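Local coordinates for protein catalase (Corynebacterium glutamicum, PDB 4B7H) that catalyses the breakdown of hydrogen peroxide to water and oxygen at a haem group, here with nitric oxide bound as inhibitor, at residues A[64-69]-A[112-117]; A[159-164]-A[177-182]; A[237-242]-A[252-257]; A[351-356]-A[362-367]. All blocks are in the same frame, centred on the assembly; numbering follows the deposited sequence. Where two conformers were deposited one is given.

Contact 1: A[64-69]-A[112-117]. With HEM (protoporphyrin IX containing Fe), chain E.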
# COMPACT_ATOMS: atom_id res chain seq x y z
N VAL A 64 7.29 -4.14 7.10
CA VAL A 64 5.90 -4.34 6.72
C VAL A 64 5.09 -4.32 8.02
O VAL A 64 5.66 -4.46 9.10
CB VAL A 64 5.76 -5.68 5.98
CG1 VAL A 64 6.53 -5.63 4.67
CG2 VAL A 64 6.28 -6.84 6.84
N PRO A 65 3.77 -4.12 7.94
CA PRO A 65 2.99 -4.15 9.18
C PRO A 65 3.14 -5.49 9.90
O PRO A 65 3.05 -6.55 9.29
CB PRO A 65 1.55 -3.97 8.69
CG PRO A 65 1.69 -3.31 7.34
CD PRO A 65 2.91 -3.93 6.76
N GLU A 66 3.40 -5.44 11.20
CA GLU A 66 3.43 -6.66 11.99
C GLU A 66 1.99 -7.15 12.20
O GLU A 66 1.04 -6.37 12.06
CB GLU A 66 4.13 -6.42 13.34
CG GLU A 66 3.29 -5.57 14.31
CD GLU A 66 4.02 -5.21 15.60
OE1 GLU A 66 5.27 -5.19 15.63
OE2 GLU A 66 3.32 -4.94 16.61
N ARG A 67 1.83 -8.43 12.53
CA ARG A 67 0.51 -8.95 12.86
C ARG A 67 -0.11 -8.20 14.04
O ARG A 67 0.58 -7.85 15.01
CB ARG A 67 0.60 -10.41 13.29
CG ARG A 67 1.01 -11.35 12.20
CD ARG A 67 1.57 -12.61 12.87
NE ARG A 67 1.82 -13.67 11.91
CZ ARG A 67 2.85 -13.69 11.07
NH1 ARG A 67 3.75 -12.69 11.07
NH2 ARG A 67 2.98 -14.69 10.21
N ILE A 68 -1.43 -8.01 13.98
CA ILE A 68 -2.20 -7.65 15.17
C ILE A 68 -3.31 -8.69 15.38
O ILE A 68 -4.16 -8.87 14.50
CB ILE A 68 -2.78 -6.21 15.11
CG1 ILE A 68 -3.63 -5.94 16.35
CG2 ILE A 68 -3.57 -5.95 13.81
CD1 ILE A 68 -4.12 -4.49 16.48
N PRO A 69 -3.28 -9.42 16.50
CA PRO A 69 -2.21 -9.53 17.50
C PRO A 69 -1.21 -10.61 17.07
O PRO A 69 -1.17 -10.95 15.88
CB PRO A 69 -2.97 -9.94 18.78
CG PRO A 69 -4.31 -10.52 18.29
CD PRO A 69 -4.35 -10.39 16.79
N GLY A 112 2.34 -8.17 22.76
CA GLY A 112 3.53 -7.40 22.47
C GLY A 112 3.82 -7.24 20.99
O GLY A 112 3.38 -8.03 20.15
N GLU A 113 4.59 -6.20 20.66
CA GLU A 113 5.00 -5.94 19.29
C GLU A 113 6.23 -6.76 18.91
O GLU A 113 6.75 -7.52 19.72
CB GLU A 113 5.25 -4.44 19.11
CG GLU A 113 4.02 -3.59 19.45
CD GLU A 113 3.84 -3.30 20.93
OE1 GLU A 113 4.73 -3.64 21.73
OE2 GLU A 113 2.81 -2.72 21.30
N GLN A 114 6.72 -6.51 17.70
CA GLN A 114 7.82 -7.25 17.09
C GLN A 114 9.09 -7.45 17.89
O GLN A 114 9.81 -8.43 17.67
CB GLN A 114 8.21 -6.57 15.80
CG GLN A 114 7.76 -7.29 14.58
CD GLN A 114 8.49 -6.79 13.36
OE1 GLN A 114 8.52 -5.59 13.09
NE2 GLN A 114 9.13 -7.70 12.63
N GLY A 115 9.42 -6.51 18.77
CA GLY A 115 10.70 -6.56 19.44
C GLY A 115 10.59 -6.98 20.89
O GLY A 115 11.59 -7.00 21.61
N SER A 116 9.37 -7.33 21.28
CA SER A 116 8.99 -7.53 22.70
C SER A 116 9.39 -8.93 23.17
O SER A 116 9.63 -9.81 22.34
CB SER A 116 7.49 -7.29 22.92
OG SER A 116 6.70 -8.27 22.28
N PRO A 117 9.47 -9.15 24.49
CA PRO A 117 9.98 -10.44 24.98
C PRO A 117 9.04 -11.64 24.80
O PRO A 117 7.82 -11.53 25.01
CB PRO A 117 10.20 -10.18 26.48
CG PRO A 117 10.30 -8.71 26.60
CD PRO A 117 9.35 -8.17 25.58
CHA HEM E . -3.41 -14.04 14.91
CHB HEM E . -8.02 -12.56 14.57
CHC HEM E . -9.13 -15.38 18.35
CHD HEM E . -5.04 -17.80 17.57
C1A HEM E . -4.55 -13.39 14.50
C2A HEM E . -4.64 -12.46 13.39
C3A HEM E . -5.92 -12.07 13.30
C4A HEM E . -6.67 -12.72 14.34
CMA HEM E . -6.56 -11.11 12.29
CAA HEM E . -3.46 -12.04 12.49
CBA HEM E . -3.32 -13.03 11.34
CGA HEM E . -2.32 -12.59 10.31
O1A HEM E . -1.61 -13.49 9.79
O2A HEM E . -2.21 -11.38 9.99
C1B HEM E . -8.73 -13.17 15.58
C2B HEM E . -10.12 -12.94 15.90
C3B HEM E . -10.42 -13.71 16.97
C4B HEM E . -9.23 -14.46 17.32
CMB HEM E . -11.03 -11.96 15.14
CAB HEM E . -11.75 -13.89 17.73
CBB HEM E . -12.93 -13.71 17.14
C1C HEM E . -8.19 -16.40 18.36
C2C HEM E . -8.32 -17.72 18.95
C3C HEM E . -7.17 -18.38 18.73
C4C HEM E . -6.31 -17.50 17.97
CMC HEM E . -9.57 -18.23 19.73
CAC HEM E . -6.76 -19.83 19.08
CBC HEM E . -7.66 -20.83 19.21
C1D HEM E . -4.22 -16.97 16.85
C2D HEM E . -2.86 -17.30 16.56
C3D HEM E . -2.34 -16.15 15.74
C4D HEM E . -3.44 -15.23 15.59
CMD HEM E . -2.08 -18.54 16.99
CAD HEM E . -0.94 -16.04 15.16
CBD HEM E . -0.86 -16.94 13.93
CGD HEM E . 0.57 -16.87 13.47
O1D HEM E . 0.84 -16.34 12.36
O2D HEM E . 1.46 -17.32 14.23
NA HEM E . -5.81 -13.54 15.06
NB HEM E . -8.21 -14.10 16.46
NC HEM E . -6.95 -16.30 17.75
ND HEM E . -4.53 -15.75 16.28
FE HEM E . -6.35 -14.90 16.43
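E66 accepts a hydrogen bond from the backbone of Q114 and packs along its side chain. In the conformer given, Q114 N donates to E66 OE1 at 2.9 Å, with an N-H...O angle of 148°. The donor sits above the carboxylate plane rather than in it. The tight part is the buried carboxylate of E66. E66 CG lies between the backbone N and the carbonyl carbon (chi1 71°), and the chain beyond is extended, which carries the carboxylate to the other loop. Its second oxygen, OE2, packs 3.2 Å from E113 CB. The carboxylate of E113 turns elsewhere, to R164. E113 to S116 is a type I beta turn. E113 O takes S116 N and S116 OG, at 3.1 Å and 2.7 Å.

The contact joins two loops of the catalase beta-barrel. One leads into strand 73-82 and the other links strands 100-108 and 125-132. The first also lines the haem pocket. R67 NE bonds HEM O1D at 2.9 Å, and P69, after a cis peptide, lies against the porphyrin and the nitric oxide. The loose side is Q114, which is partly exposed. Q114 and G115 have two conformers. E66 of a second subunit also packs on Q114.

Contact 2: A[159-164]-A[177-182]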
# COMPACT_ATOMS: atom_id res chain seq x y z
N ILE A 159 -8.27 -7.03 22.68
CA ILE A 159 -6.90 -6.80 22.22
C ILE A 159 -6.44 -5.36 22.48
O ILE A 159 -5.32 -5.14 22.95
CB ILE A 159 -6.72 -7.22 20.75
CG1 ILE A 159 -6.97 -8.73 20.59
CG2 ILE A 159 -5.33 -6.84 20.26
CD1 ILE A 159 -6.01 -9.64 21.37
N HIS A 160 -7.32 -4.24 22.14
CA HIS A 160 -6.87 -2.93 22.60
C HIS A 160 -6.63 -2.95 24.12
O HIS A 160 -5.64 -2.40 24.61
CB HIS A 160 -7.89 -1.84 22.32
CG HIS A 160 -8.19 -1.58 20.87
ND1 HIS A 160 -9.27 -0.87 20.40
CD2 HIS A 160 -7.50 -1.98 19.77
CE1 HIS A 160 -9.22 -0.83 19.08
NE2 HIS A 160 -8.16 -1.50 18.68
N SER A 161 -7.38 -3.59 24.92
CA SER A 161 -7.17 -3.48 26.37
C SER A 161 -5.84 -4.10 26.81
O SER A 161 -5.29 -3.72 27.85
CB SER A 161 -8.34 -4.09 27.16
OG SER A 161 -8.26 -5.50 27.23
N GLN A 162 -5.34 -5.03 26.01
CA GLN A 162 -4.05 -5.68 26.26
C GLN A 162 -2.85 -4.94 25.68
O GLN A 162 -1.70 -5.29 25.97
CB GLN A 162 -4.08 -7.08 25.67
CG GLN A 162 -4.97 -8.00 26.48
CD GLN A 162 -4.32 -8.36 27.79
OE1 GLN A 162 -3.15 -8.77 27.82
NE2 GLN A 162 -5.04 -8.17 28.90
N LYS A 163 -3.12 -3.93 24.84
CA LYS A 163 -2.08 -3.16 24.16
C LYS A 163 -1.89 -1.80 24.85
O LYS A 163 -1.94 -1.73 26.07
CB LYS A 163 -2.35 -3.08 22.65
CG LYS A 163 -2.13 -4.42 21.93
CD LYS A 163 -2.38 -4.29 20.43
CE LYS A 163 -1.70 -5.38 19.60
NZ LYS A 163 -0.22 -5.24 19.58
N ARG A 164 -1.65 -0.74 24.09
CA ARG A 164 -1.22 0.51 24.70
C ARG A 164 -2.30 1.58 24.72
O ARG A 164 -3.10 1.69 23.78
CB ARG A 164 0.01 1.05 23.97
CG ARG A 164 1.15 0.06 24.01
CD ARG A 164 2.30 0.40 23.06
NE ARG A 164 3.26 -0.70 23.09
CZ ARG A 164 4.18 -0.86 24.03
NH1 ARG A 164 4.32 0.05 24.99
NH2 ARG A 164 4.98 -1.93 24.01
N TRP A 177 -7.63 -4.93 33.61
CA TRP A 177 -8.56 -5.44 34.60
C TRP A 177 -9.95 -4.81 34.49
O TRP A 177 -10.95 -5.46 34.80
CB TRP A 177 -8.00 -5.28 36.01
CG TRP A 177 -6.86 -6.22 36.26
CD1 TRP A 177 -5.53 -5.93 36.26
CD2 TRP A 177 -6.97 -7.63 36.49
NE1 TRP A 177 -4.79 -7.07 36.49
CE2 TRP A 177 -5.66 -8.13 36.64
CE3 TRP A 177 -8.04 -8.52 36.60
CZ2 TRP A 177 -5.40 -9.48 36.89
CZ3 TRP A 177 -7.78 -9.85 36.84
CH2 TRP A 177 -6.47 -10.32 36.99
N ASP A 178 -10.01 -3.55 34.06
CA ASP A 178 -11.31 -2.92 33.82
C ASP A 178 -12.05 -3.72 32.76
O ASP A 178 -13.23 -4.07 32.93
CB ASP A 178 -11.14 -1.46 33.38
CG ASP A 178 -12.46 -0.70 33.32
OD1 ASP A 178 -13.30 -0.90 34.22
OD2 ASP A 178 -12.66 0.08 32.36
N PHE A 179 -11.36 -4.06 31.67
CA PHE A 179 -12.00 -4.85 30.62
C PHE A 179 -12.37 -6.24 31.13
O PHE A 179 -13.52 -6.66 30.97
CB PHE A 179 -11.14 -4.99 29.36
CG PHE A 179 -11.79 -5.85 28.31
CD1 PHE A 179 -12.79 -5.33 27.49
CD2 PHE A 179 -11.47 -7.20 28.19
CE1 PHE A 179 -13.44 -6.12 26.56
CE2 PHE A 179 -12.12 -8.01 27.25
CZ PHE A 179 -13.10 -7.46 26.43
N TRP A 180 -11.42 -6.94 31.73
CA TRP A 180 -11.68 -8.31 32.17
C TRP A 180 -12.85 -8.41 33.15
O TRP A 180 -13.70 -9.29 33.01
CB TRP A 180 -10.43 -8.93 32.80
CG TRP A 180 -9.44 -9.51 31.82
CD1 TRP A 180 -9.70 -10.08 30.59
CD2 TRP A 180 -8.02 -9.61 32.01
NE1 TRP A 180 -8.52 -10.52 30.02
CE2 TRP A 180 -7.48 -10.24 30.86
CE3 TRP A 180 -7.15 -9.23 33.04
CZ2 TRP A 180 -6.11 -10.50 30.73
CZ3 TRP A 180 -5.80 -9.47 32.90
CH2 TRP A 180 -5.29 -10.11 31.75
N THR A 181 -12.90 -7.52 34.14
CA THR A 181 -14.00 -7.57 35.11
C THR A 181 -15.35 -7.13 34.52
O THR A 181 -16.40 -7.54 35.02
CB THR A 181 -13.72 -6.75 36.38
OG1 THR A 181 -13.60 -5.36 36.05
CG2 THR A 181 -12.46 -7.23 37.07
N ARG A 182 -15.32 -6.30 33.48
CA ARG A 182 -16.56 -5.90 32.83
C ARG A 182 -16.98 -6.89 31.75
O ARG A 182 -18.10 -6.83 31.25
CB ARG A 182 -16.45 -4.47 32.29
CG ARG A 182 -16.34 -3.42 33.40
CD ARG A 182 -16.21 -1.99 32.87
NE ARG A 182 -16.09 -1.08 34.00
CZ ARG A 182 -17.12 -0.62 34.70
NH1 ARG A 182 -18.36 -0.96 34.36
NH2 ARG A 182 -16.92 0.17 35.75
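Q162 and W180 make the closest approach, with Q162 NE2 3.2 Å from W180 CZ2 and 3.5 Å from W180 CH2. This is a van der Waals contact of the amide nitrogen with the benzo ring of the indole. The amide plane is tilted 33° from the ring, and the approach is oblique. The Q162 chain bends at chi2 (-73°), which brings the amide across to the tryptophan. Beside this pair, S161 OG lies 3.6 Å from F179 CB and also obliquely to the phenyl ring. No hydrogen bond crosses between the segments. S161 OG is instead bonded to F158 O, back along its own helix.

Helices 155-162 and 173-182 of the catalase fold follow each other in the chain, and the contact is plain packing between their last turns. The first helix borders the haem pocket and begins at F155, which lies in the nitric oxide pocket.

In the next shell, W180 CE3 sits 3.7 Å above one face of the W177 ring, offset toward the rim. F148 meets the W180 ring nearly parallel. W177 O accepts T181 N and T181 OG1 from opposite faces of its plane, each at 2.9 Å. Further out, R182 NE forms a salt bridge with D178 OD1 at 2.8 Å, on the syn side, though 29° out of the carboxylate plane. D178 OD2 is held by Y397 OH and R401 N of a fourth subunit.

Contact 3: A[237-242]-A[252-257]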
# COMPACT_ATOMS: atom_id res chain seq x y z
N ASP A 237 6.56 -27.16 31.11
CA ASP A 237 7.62 -26.69 31.99
C ASP A 237 7.49 -25.18 32.06
O ASP A 237 7.53 -24.51 31.02
CB ASP A 237 8.98 -27.10 31.42
CG ASP A 237 10.12 -26.91 32.40
OD1 ASP A 237 9.85 -26.61 33.58
OD2 ASP A 237 11.28 -27.06 31.98
N CYS A 238 7.30 -24.63 33.26
CA CYS A 238 6.94 -23.22 33.40
C CYS A 238 7.89 -22.45 34.31
O CYS A 238 8.33 -22.98 35.34
CB CYS A 238 5.51 -23.08 33.94
SG CYS A 238 4.24 -23.91 32.97
N PHE A 239 8.16 -21.20 33.93
CA PHE A 239 8.83 -20.25 34.81
C PHE A 239 7.85 -19.80 35.88
O PHE A 239 6.64 -19.89 35.69
CB PHE A 239 9.24 -18.99 34.03
CG PHE A 239 10.39 -19.20 33.10
CD1 PHE A 239 11.59 -19.75 33.55
CD2 PHE A 239 10.29 -18.81 31.77
CE1 PHE A 239 12.66 -19.93 32.68
CE2 PHE A 239 11.35 -18.99 30.89
CZ PHE A 239 12.54 -19.54 31.35
N THR A 240 8.37 -19.33 37.01
CA THR A 240 7.55 -18.53 37.91
C THR A 240 7.40 -17.13 37.31
O THR A 240 8.07 -16.80 36.34
CB THR A 240 8.20 -18.38 39.29
OG1 THR A 240 9.46 -17.71 39.13
CG2 THR A 240 8.42 -19.75 39.93
N ASP A 241 6.54 -16.32 37.91
CA ASP A 241 6.35 -14.94 37.47
C ASP A 241 7.69 -14.20 37.49
O ASP A 241 8.05 -13.54 36.52
CB ASP A 241 5.33 -14.25 38.39
CG ASP A 241 4.73 -12.99 37.79
OD1 ASP A 241 4.42 -12.98 36.58
OD2 ASP A 241 4.56 -12.01 38.54
N ALA A 242 8.44 -14.35 38.58
CA ALA A 242 9.73 -13.66 38.72
C ALA A 242 10.77 -14.15 37.71
O ALA A 242 11.50 -13.34 37.12
CB ALA A 242 10.25 -13.82 40.14
N ALA A 252 15.22 -11.40 25.23
CA ALA A 252 13.87 -11.16 24.75
C ALA A 252 13.44 -12.21 23.73
O ALA A 252 12.25 -12.38 23.47
CB ALA A 252 13.77 -9.77 24.14
N ASP A 253 14.42 -12.92 23.16
CA ASP A 253 14.15 -13.93 22.15
C ASP A 253 14.43 -15.33 22.68
O ASP A 253 14.78 -16.23 21.92
CB ASP A 253 14.99 -13.63 20.91
CG ASP A 253 14.73 -12.25 20.34
OD1 ASP A 253 13.59 -11.74 20.47
OD2 ASP A 253 15.65 -11.64 19.77
N TYR A 254 14.24 -15.52 23.98
CA TYR A 254 14.57 -16.78 24.63
C TYR A 254 13.94 -17.99 23.95
O TYR A 254 14.61 -19.01 23.74
CB TYR A 254 14.13 -16.72 26.09
CG TYR A 254 14.52 -17.93 26.90
CD1 TYR A 254 15.79 -18.04 27.46
CD2 TYR A 254 13.61 -18.96 27.13
CE1 TYR A 254 16.15 -19.14 28.22
CE2 TYR A 254 13.97 -20.08 27.88
CZ TYR A 254 15.23 -20.16 28.42
OH TYR A 254 15.59 -21.26 29.17
N GLN A 255 12.67 -17.88 23.59
CA GLN A 255 11.96 -19.02 23.03
C GLN A 255 12.27 -19.21 21.55
O GLN A 255 12.38 -20.35 21.07
CB GLN A 255 10.45 -18.89 23.27
CG GLN A 255 10.09 -18.80 24.75
CD GLN A 255 8.60 -18.81 24.98
OE1 GLN A 255 7.82 -18.38 24.14
NE2 GLN A 255 8.20 -19.32 26.13
N ARG A 256 12.40 -18.10 20.82
CA ARG A 256 12.86 -18.14 19.44
C ARG A 256 14.22 -18.85 19.36
O ARG A 256 14.42 -19.76 18.55
CB ARG A 256 12.97 -16.71 18.89
CG ARG A 256 13.45 -16.63 17.45
CD ARG A 256 13.49 -15.19 16.94
NE ARG A 256 12.17 -14.56 16.93
CZ ARG A 256 11.88 -13.41 16.33
NH1 ARG A 256 12.83 -12.74 15.68
NH2 ARG A 256 10.64 -12.94 16.37
N GLU A 257 15.14 -18.44 20.22
CA GLU A 257 16.48 -19.01 20.22
C GLU A 257 16.45 -20.48 20.65
O GLU A 257 17.16 -21.31 20.08
CB GLU A 257 17.40 -18.19 21.11
CG GLU A 257 18.86 -18.64 21.07
CD GLU A 257 19.83 -17.52 21.41
OE1 GLU A 257 19.39 -16.45 21.89
OE2 GLU A 257 21.04 -17.71 21.19
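Two consecutive helices, 241-250 and 254-264, lie in sequence between strands 223-232 and 270-279 of the catalase barrel, which pair antiparallel. The contact joins the start of one helix to the start of the next, at the surface. F239, two residues before the first helix, meets Y254, the first residue of the second. The two rings form an offset edge-to-face pair. The edge of F239 is turned to the face of Y254, with centroids 5.7 Å apart and planes at 60°. The side chains approach from opposite directions. Y254 has CG anti to its backbone N (chi1 -175°), which sends the ring out toward F239. Both side chains also touch V247 of the first helix, so the pair packs on the helix that separates them in sequence.

T240 is the N-cap of the first helix. Its side chain caps a backbone N, and its own N bonds E243 OE1, consistent with a capping box. D253 precedes the second helix, but its carboxylate is used elsewhere, for K72 and for R164 of a second subunit. The F239 side chain is about 13 Å from the bound NADPH. At the ring contact itself, F239 CZ lies 3.8 Å from Y254 CE2 and 4.0 Å from Y254 CZ.

Contact 4: A[351-356]-A[362-367]; sequences AYADQQ and ANYRDL. With HEM (protoporphyrin IX containing Fe), chain E.
Q356 CB lies over the face of the Y364 ring in a CH-pi contact. It sits 3.9 Å from the ring centroid and only 9° off the ring normal. R365 CG covers the opposite face, nearer the rim, so the ring is held between two side chains. Y364 gives the most surface to the contact, then Q356, then A353. Y364 CG lies between the backbone N and the carbonyl carbon (chi1 73°), which turns the ring to the helix. A353 CB touches Y364 OH at 3.4 Å, at the far end of the ring.

Water 1 lies in the ring plane at the edge and joins the two polar groups. It accepts from Y364 OH at 2.6 Å and donates to Q356 OE1 at 2.7 Å. This gives both buried groups a partner and should limit rotation of the amide.

Segment 351-356 belongs to helix 343-359, the proximal haem helix of catalases. Y352 OH binds the iron at 2.0 Å, and R348 NE is hydrogen-bonded to the same oxygen. The chain then leaves the helix, and Y364, at a short 3-10 segment, returns to pack on it. The other end of the Q356 amide faces the haem. Q356 NE2 donates to propionate atom HEM O1A at 2.9 Å, nearly straight at 174°, and also to L328 O. R365 NH2 forms a salt bridge with E54 of a third subunit.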
# COMPACT_ATOMS: atom_id res chain seq x y z
N ALA A 351 -11.58 -12.95 9.48
CA ALA A 351 -10.59 -11.96 9.88
C ALA A 351 -9.16 -12.18 9.40
O ALA A 351 -8.45 -11.21 9.14
CB ALA A 351 -10.61 -11.79 11.38
N TYR A 352 -8.71 -13.43 9.31
CA TYR A 352 -7.29 -13.66 9.06
C TYR A 352 -6.89 -13.31 7.63
O TYR A 352 -5.94 -12.56 7.42
CB TYR A 352 -6.87 -15.10 9.39
CG TYR A 352 -6.87 -15.38 10.88
CD1 TYR A 352 -8.04 -15.30 11.63
CD2 TYR A 352 -5.70 -15.74 11.53
CE1 TYR A 352 -8.04 -15.55 12.99
CE2 TYR A 352 -5.70 -16.02 12.90
CZ TYR A 352 -6.87 -15.91 13.61
OH TYR A 352 -6.89 -16.18 14.96
N ALA A 353 -7.63 -13.84 6.65
CA ALA A 353 -7.38 -13.53 5.26
C ALA A 353 -7.54 -12.03 5.02
O ALA A 353 -6.81 -11.44 4.24
CB ALA A 353 -8.31 -14.31 4.35
N ASP A 354 -8.50 -11.42 5.70
CA ASP A 354 -8.70 -9.99 5.57
C ASP A 354 -7.42 -9.24 6.00
O ASP A 354 -6.94 -8.36 5.28
CB ASP A 354 -9.89 -9.52 6.41
CG ASP A 354 -10.11 -8.03 6.30
OD1 ASP A 354 -10.37 -7.55 5.18
OD2 ASP A 354 -10.00 -7.33 7.33
N GLN A 355 -6.88 -9.58 7.16
CA GLN A 355 -5.65 -8.91 7.59
C GLN A 355 -4.48 -9.22 6.65
O GLN A 355 -3.68 -8.34 6.33
CB GLN A 355 -5.27 -9.24 9.04
CG GLN A 355 -4.02 -8.44 9.43
CD GLN A 355 -3.69 -8.44 10.91
OE1 GLN A 355 -2.51 -8.28 11.28
NE2 GLN A 355 -4.70 -8.59 11.77
N GLN A 356 -4.40 -10.46 6.20
CA GLN A 356 -3.28 -10.88 5.36
C GLN A 356 -3.26 -10.18 4.00
O GLN A 356 -2.19 -9.84 3.49
CB GLN A 356 -3.28 -12.41 5.23
CG GLN A 356 -2.86 -13.06 6.54
CD GLN A 356 -3.46 -14.43 6.77
OE1 GLN A 356 -4.18 -14.97 5.92
NE2 GLN A 356 -3.17 -15.00 7.94
N ALA A 362 -2.44 -8.48 -1.74
CA ALA A 362 -3.52 -9.21 -2.38
C ALA A 362 -3.10 -10.61 -2.84
O ALA A 362 -3.91 -11.54 -2.83
CB ALA A 362 -4.08 -8.43 -3.55
N ASN A 363 -1.84 -10.75 -3.22
CA ASN A 363 -1.36 -12.00 -3.77
C ASN A 363 -0.50 -12.82 -2.82
O ASN A 363 0.31 -13.63 -3.25
CB ASN A 363 -0.67 -11.76 -5.12
CG ASN A 363 -1.68 -11.55 -6.22
OD1 ASN A 363 -2.66 -12.28 -6.30
ND2 ASN A 363 -1.48 -10.53 -7.06
N TYR A 364 -0.74 -12.64 -1.52
CA TYR A 364 0.01 -13.33 -0.49
C TYR A 364 -0.04 -14.85 -0.62
O TYR A 364 0.89 -15.53 -0.20
CB TYR A 364 -0.49 -12.93 0.90
CG TYR A 364 -1.84 -13.49 1.30
CD1 TYR A 364 -3.02 -12.83 0.96
CD2 TYR A 364 -1.94 -14.67 2.04
CE1 TYR A 364 -4.26 -13.33 1.35
CE2 TYR A 364 -3.18 -15.18 2.43
CZ TYR A 364 -4.33 -14.51 2.07
OH TYR A 364 -5.56 -15.01 2.47
N ARG A 365 -1.12 -15.37 -1.21
CA ARG A 365 -1.28 -16.82 -1.34
C ARG A 365 -0.24 -17.43 -2.28
O ARG A 365 -0.02 -18.64 -2.26
CB ARG A 365 -2.66 -17.18 -1.88
CG ARG A 365 -3.83 -16.81 -0.99
CD ARG A 365 -4.11 -17.85 0.04
NE ARG A 365 -5.39 -17.60 0.68
CZ ARG A 365 -5.96 -18.44 1.54
NH1 ARG A 365 -5.35 -19.58 1.83
NH2 ARG A 365 -7.12 -18.13 2.10
N ASP A 366 0.37 -16.59 -3.12
CA ASP A 366 1.32 -17.06 -4.12
C ASP A 366 2.76 -17.14 -3.59
O ASP A 366 3.64 -17.69 -4.25
CB ASP A 366 1.26 -16.17 -5.36
CG ASP A 366 -0.09 -16.27 -6.08
OD1 ASP A 366 -0.72 -17.34 -6.04
OD2 ASP A 366 -0.51 -15.26 -6.70
N LEU A 367 3.01 -16.58 -2.41
CA LEU A 367 4.36 -16.66 -1.85
C LEU A 367 4.70 -18.11 -1.56
O LEU A 367 3.83 -18.90 -1.18
CB LEU A 367 4.47 -15.85 -0.57
CG LEU A 367 4.29 -14.34 -0.72
CD1 LEU A 367 4.31 -13.71 0.65
CD2 LEU A 367 5.38 -13.75 -1.60
CHA HEM E . -3.41 -14.04 14.91
CHB HEM E . -8.02 -12.56 14.57
CHC HEM E . -9.13 -15.38 18.35
CHD HEM E . -5.04 -17.80 17.57
C1A HEM E . -4.55 -13.39 14.50
C2A HEM E . -4.64 -12.46 13.39
C3A HEM E . -5.92 -12.07 13.30
C4A HEM E . -6.67 -12.72 14.34
CMA HEM E . -6.56 -11.11 12.29
CAA HEM E . -3.46 -12.04 12.49
CBA HEM E . -3.32 -13.03 11.34
CGA HEM E . -2.32 -12.59 10.31
O1A HEM E . -1.61 -13.49 9.79
O2A HEM E . -2.21 -11.38 9.99
C1B HEM E . -8.73 -13.17 15.58
C2B HEM E . -10.12 -12.94 15.90
C3B HEM E . -10.42 -13.71 16.97
C4B HEM E . -9.23 -14.46 17.32
CMB HEM E . -11.03 -11.96 15.14
CAB HEM E . -11.75 -13.89 17.73
CBB HEM E . -12.93 -13.71 17.14
C1C HEM E . -8.19 -16.40 18.36
C2C HEM E . -8.32 -17.72 18.95
C3C HEM E . -7.17 -18.38 18.73
C4C HEM E . -6.31 -17.50 17.97
CMC HEM E . -9.57 -18.23 19.73
CAC HEM E . -6.76 -19.83 19.08
CBC HEM E . -7.66 -20.83 19.21
C1D HEM E . -4.22 -16.97 16.85
C2D HEM E . -2.86 -17.30 16.56
C3D HEM E . -2.34 -16.15 15.74
C4D HEM E . -3.44 -15.23 15.59
CMD HEM E . -2.08 -18.54 16.99
CAD HEM E . -0.94 -16.04 15.16
CBD HEM E . -0.86 -16.94 13.93
CGD HEM E . 0.57 -16.87 13.47
O1D HEM E . 0.84 -16.34 12.36
O2D HEM E . 1.46 -17.32 14.23
NA HEM E . -5.81 -13.54 15.06
NB HEM E . -8.21 -14.10 16.46
NC HEM E . -6.95 -16.30 17.75
ND HEM E . -4.53 -15.75 16.28
FE HEM E . -6.35 -14.90 16.43
O HOH W 1 -5.31 -16.81 4.36

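In the fold
Contacts 1 and 4 share the haem. Their centres are about 17 Å apart, and they touch where Q355 NE2 probably bonds I68 O, at 2.8 Å. They hold the two different haem propionates, R67 one and Q356 the other. Contact 4 supplies the iron ligand, and P69, at the end of segment 64-69, touches the nitric oxide. Contact 2 joins contact 1 by the E113-R164 salt bridge (OE2 to NE, 2.7 Å), and I159 CD1 packs on P69 CG at 3.6 Å. Contact 3 reaches contact 1 through P117 CA and A252 CB, 3.9 Å apart. It lies furthest from contact 4, about 31 Å between centres. All four contacts touch the second subunit.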